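Local coordinates for type-2 ice-structuring protein (Brachyopsis rostratus, PDB 2ZIB), which binds to ice crystals and inhibits their growth, protecting fish blood from freezing in subzero sea water, at residues 47-52 and 85-90. Sequence-based numbering, arbitrary orientation.
Sequences SIHSLE and PVDYRT
His49 ND1 donates a nearly straight hydrogen bond to Asp87 OD1, 2.7 Å long with an N-H...O angle of 168°. The oxygen lies in the plane of the imidazole and receives the bond on its syn side. The carboxylate itself is turned 75° from the ring. Pro85 O also sits at the ring edge, 3.0 Å from His49 CE1. The other ring nitrogen, His49 NE2, donates to Ser47 OG at 2.8 Å, though this oxygen is tilted out of the ring plane. Bonds at both nitrogens restrain the rotation of the ring. Ser47 OG is held in turn by Asp82. The imidazole also meets the ring of Trp80.

Two waters extend the join. One can donate to Ile48 O and to Tyr88 O, and accepts weakly from Asp87 N. The other bridges His49 O and, more weakly, Asp87 OD2.

In this C-type lectin-like fold, the contact ties the start of helix 51-60 to the long loop that follows strand 79-80. Ser50 is the N-cap of that helix, and its OG accepts from Glu53 N. Tyr88 CG is anti to the backbone N (chi1 172°), which lays the phenol along the backbone of 49-51. Ser50 C stands 3.5 Å above the ring centre. Ile48 CG2 touches Tyr88 CD2 at 3.9 Å, and Leu51 CD1 reaches Tyr88 OH at 3.6 Å.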
ATOM      1  N   SER A  47      -1.240  -1.103   4.124  1.00  8.01           N
ATOM      2  CA  SER A  47      -2.280  -0.136   4.468  1.00  7.39           C
ATOM      3  C   SER A  47      -1.629   1.048   5.178  1.00  9.12           C
ATOM      4  O   SER A  47      -0.559   0.913   5.797  1.00  9.29           O
ATOM      5  CB  SER A  47      -3.342  -0.797   5.335  1.00  9.03           C
ATOM      6  OG  SER A  47      -2.767  -1.184   6.569  1.00  9.19           O
ATOM      7  N   ILE A  48      -2.275   2.212   5.099  1.00  9.12           N
ATOM      8  CA  ILE A  48      -1.727   3.463   5.602  1.00  9.59           C
ATOM      9  C   ILE A  48      -2.763   4.166   6.466  1.00 10.36           C
ATOM     10  O   ILE A  48      -3.920   4.353   6.060  1.00 11.26           O
ATOM     11  CB  ILE A  48      -1.312   4.364   4.435  1.00  9.20           C
ATOM     12  CG1 ILE A  48      -0.337   3.640   3.487  1.00  9.63           C
ATOM     13  CG2 ILE A  48      -0.740   5.693   4.974  1.00 11.75           C
ATOM     14  CD1 ILE A  48       0.228   4.489   2.362  1.00 11.09           C
ATOM     15  N   HIS A  49      -2.367   4.517   7.692  1.00 11.24           N
ATOM     16  CA  HIS A  49      -3.355   4.933   8.710  1.00 12.75           C
ATOM     17  C   HIS A  49      -3.083   6.285   9.307  1.00 13.42           C
ATOM     18  O   HIS A  49      -3.800   6.694  10.214  1.00 15.97           O
ATOM     19  CB  HIS A  49      -3.410   3.873   9.818  1.00 13.01           C
ATOM     20  CG  HIS A  49      -3.855   2.557   9.281  1.00 11.47           C
ATOM     21  ND1 HIS A  49      -5.169   2.326   8.967  1.00 11.99           N
ATOM     22  CD2 HIS A  49      -3.157   1.468   8.866  1.00 11.97           C
ATOM     23  CE1 HIS A  49      -5.271   1.136   8.395  1.00 12.00           C
ATOM     24  NE2 HIS A  49      -4.060   0.586   8.347  1.00 12.59           N
ATOM     25  N   SER A  50      -2.086   6.987   8.787  1.00 13.52           N
ATOM     26  CA  SER A  50      -1.748   8.340   9.266  1.00 14.42           C
ATOM     27  C   SER A  50      -0.851   9.010   8.287  1.00 14.98           C
ATOM     28  O   SER A  50      -0.200   8.350   7.466  1.00 14.27           O
ATOM     29  CB  SER A  50      -1.008   8.308  10.615  1.00 16.42           C
ATOM     30  OG  SER A  50       0.230   7.670  10.470  1.00 17.72           O
ATOM     31  N   LEU A  51      -0.719  10.333   8.418  1.00 15.29           N
ATOM     32  CA  LEU A  51       0.272  11.032   7.623  1.00 15.17           C
ATOM     33  C   LEU A  51       1.658  10.577   7.997  1.00 16.10           C
ATOM     34  O   LEU A  51       2.534  10.516   7.140  1.00 14.90           O
ATOM     35  CB  LEU A  51       0.145  12.559   7.787  1.00 16.01           C
ATOM     36  CG  LEU A  51       1.125  13.353   6.903  1.00 17.93           C
ATOM     37  CD1 LEU A  51       1.060  13.171   5.374  1.00 16.71           C
ATOM     38  CD2 LEU A  51       0.970  14.866   7.243  1.00 21.33           C
ATOM     39  N   GLU A  52       1.867  10.230   9.271  1.00 16.22           N
ATOM     40  CA  GLU A  52       3.172   9.677   9.653  1.00 18.06           C
ATOM     41  C   GLU A  52       3.568   8.449   8.832  1.00 16.15           C
ATOM     42  O   GLU A  52       4.708   8.348   8.354  1.00 15.34           O
ATOM     43  CB  GLU A  52       3.125   9.311  11.134  1.00 19.39           C
ATOM     44  CG  GLU A  52       4.414   8.871  11.775  1.00 24.62           C
ATOM     45  CD  GLU A  52       4.304   8.979  13.287  1.00 30.40           C
ATOM     46  OE1 GLU A  52       3.459   8.260  13.898  1.00 34.09           O
ATOM     47  OE2 GLU A  52       5.016   9.814  13.869  1.00 30.99           O
ATOM     48  N   PRO A  85      -8.918  -0.728   9.253  1.00 13.47           N
ATOM     49  CA  PRO A  85      -9.870   0.297   8.868  1.00 13.98           C
ATOM     50  C   PRO A  85      -9.353   1.331   7.862  1.00 13.47           C
ATOM     51  O   PRO A  85      -8.154   1.619   7.892  1.00 12.31           O
ATOM     52  CB  PRO A  85     -10.215   0.988  10.218  1.00 15.41           C
ATOM     53  CG  PRO A  85      -9.205   0.593  11.172  1.00 18.18           C
ATOM     54  CD  PRO A  85      -8.548  -0.655  10.683  1.00 15.38           C
ATOM     55  N   VAL A  86     -10.231   1.836   6.983  1.00 13.94           N
ATOM     56  CA  VAL A  86      -9.863   2.978   6.161  1.00 15.72           C
ATOM     57  C   VAL A  86     -10.130   4.235   6.990  1.00 15.22           C
ATOM     58  O   VAL A  86     -11.193   4.886   6.906  1.00 18.53           O
ATOM     59  CB  VAL A  86     -10.584   2.978   4.802  1.00 15.55           C
ATOM     60  CG1 VAL A  86     -10.038   4.119   3.921  1.00 18.91           C
ATOM     61  CG2 VAL A  86     -10.402   1.634   4.102  1.00 16.36           C
ATOM     62  N   ASP A  87      -9.207   4.509   7.881  1.00 13.95           N
ATOM     63  CA  ASP A  87      -9.351   5.568   8.882  1.00 15.06           C
ATOM     64  C   ASP A  87      -8.467   6.777   8.567  1.00 14.76           C
ATOM     65  O   ASP A  87      -8.402   7.732   9.322  1.00 16.76           O
ATOM     66  CB  ASP A  87      -9.074   5.030  10.292  1.00 15.56           C
ATOM     67  CG  ASP A  87      -7.693   4.400  10.455  1.00 16.72           C
ATOM     68  OD1 ASP A  87      -6.951   4.264   9.451  1.00 14.79           O
ATOM     69  OD2 ASP A  87      -7.274   3.979  11.580  1.00 19.87           O
ATOM     70  N   TYR A  88      -7.822   6.752   7.414  1.00 12.80           N
ATOM     71  CA  TYR A  88      -6.987   7.830   6.910  1.00 12.47           C
ATOM     72  C   TYR A  88      -7.052   7.769   5.377  1.00 11.12           C
ATOM     73  O   TYR A  88      -6.988   6.681   4.771  1.00 11.87           O
ATOM     74  CB  TYR A  88      -5.547   7.649   7.366  1.00 12.89           C
ATOM     75  CG  TYR A  88      -4.579   8.593   6.747  1.00 12.56           C
ATOM     76  CD1 TYR A  88      -4.535   9.952   7.131  1.00 13.39           C
ATOM     77  CD2 TYR A  88      -3.710   8.146   5.738  1.00 11.81           C
ATOM     78  CE1 TYR A  88      -3.636  10.819   6.542  1.00 13.65           C
ATOM     79  CE2 TYR A  88      -2.808   9.028   5.145  1.00 12.86           C
ATOM     80  CZ  TYR A  88      -2.785  10.356   5.547  1.00 13.79           C
ATOM     81  OH  TYR A  88      -1.882  11.220   4.937  1.00 14.23           O
ATOM     82  N   ARG A  89      -7.131   8.936   4.760  1.00 11.33           N
ATOM     83  CA  ARG A  89      -7.052   9.036   3.302  1.00 11.73           C
ATOM     84  C   ARG A  89      -6.233  10.224   2.895  1.00 11.39           C
ATOM     85  O   ARG A  89      -6.279  11.281   3.516  1.00 12.12           O
ATOM     86  CB  ARG A  89      -8.459   9.192   2.694  1.00 14.44           C
ATOM     87  CG  ARG A  89      -9.401   8.033   3.033  1.00 17.82           C
ATOM     88  CD  ARG A  89     -10.875   8.381   2.904  1.00 24.71           C
ATOM     89  NE  ARG A  89     -11.368   9.159   4.023  1.00 29.79           N
ATOM     90  CZ  ARG A  89     -12.556   9.775   4.027  1.00 33.29           C
ATOM     91  NH1 ARG A  89     -13.360   9.681   2.971  1.00 33.87           N
ATOM     92  NH2 ARG A  89     -12.952  10.477   5.091  1.00 35.26           N
ATOM     93  N   THR A  90      -5.486  10.063   1.802  1.00 10.38           N
ATOM     94  CA  THR A  90      -4.776  11.212   1.209  1.00  9.77           C
ATOM     95  C   THR A  90      -4.811  11.099  -0.319  1.00  8.62           C
ATOM     96  O   THR A  90      -3.784  11.040  -1.015  1.00  9.33           O
ATOM     97  CB  THR A  90      -3.376  11.386   1.842  1.00  9.51           C
ATOM     98  OG1 THR A  90      -2.775  12.574   1.332  1.00 11.80           O
ATOM     99  CG2 THR A  90      -2.421  10.191   1.615  1.00 11.46           C
TER
HETATM  100  O   HOH W   1      -6.683   4.218   6.009  1.00 11.48           O
HETATM  101  O   HOH W   2      -5.504   5.927  12.308  1.00 32.86           O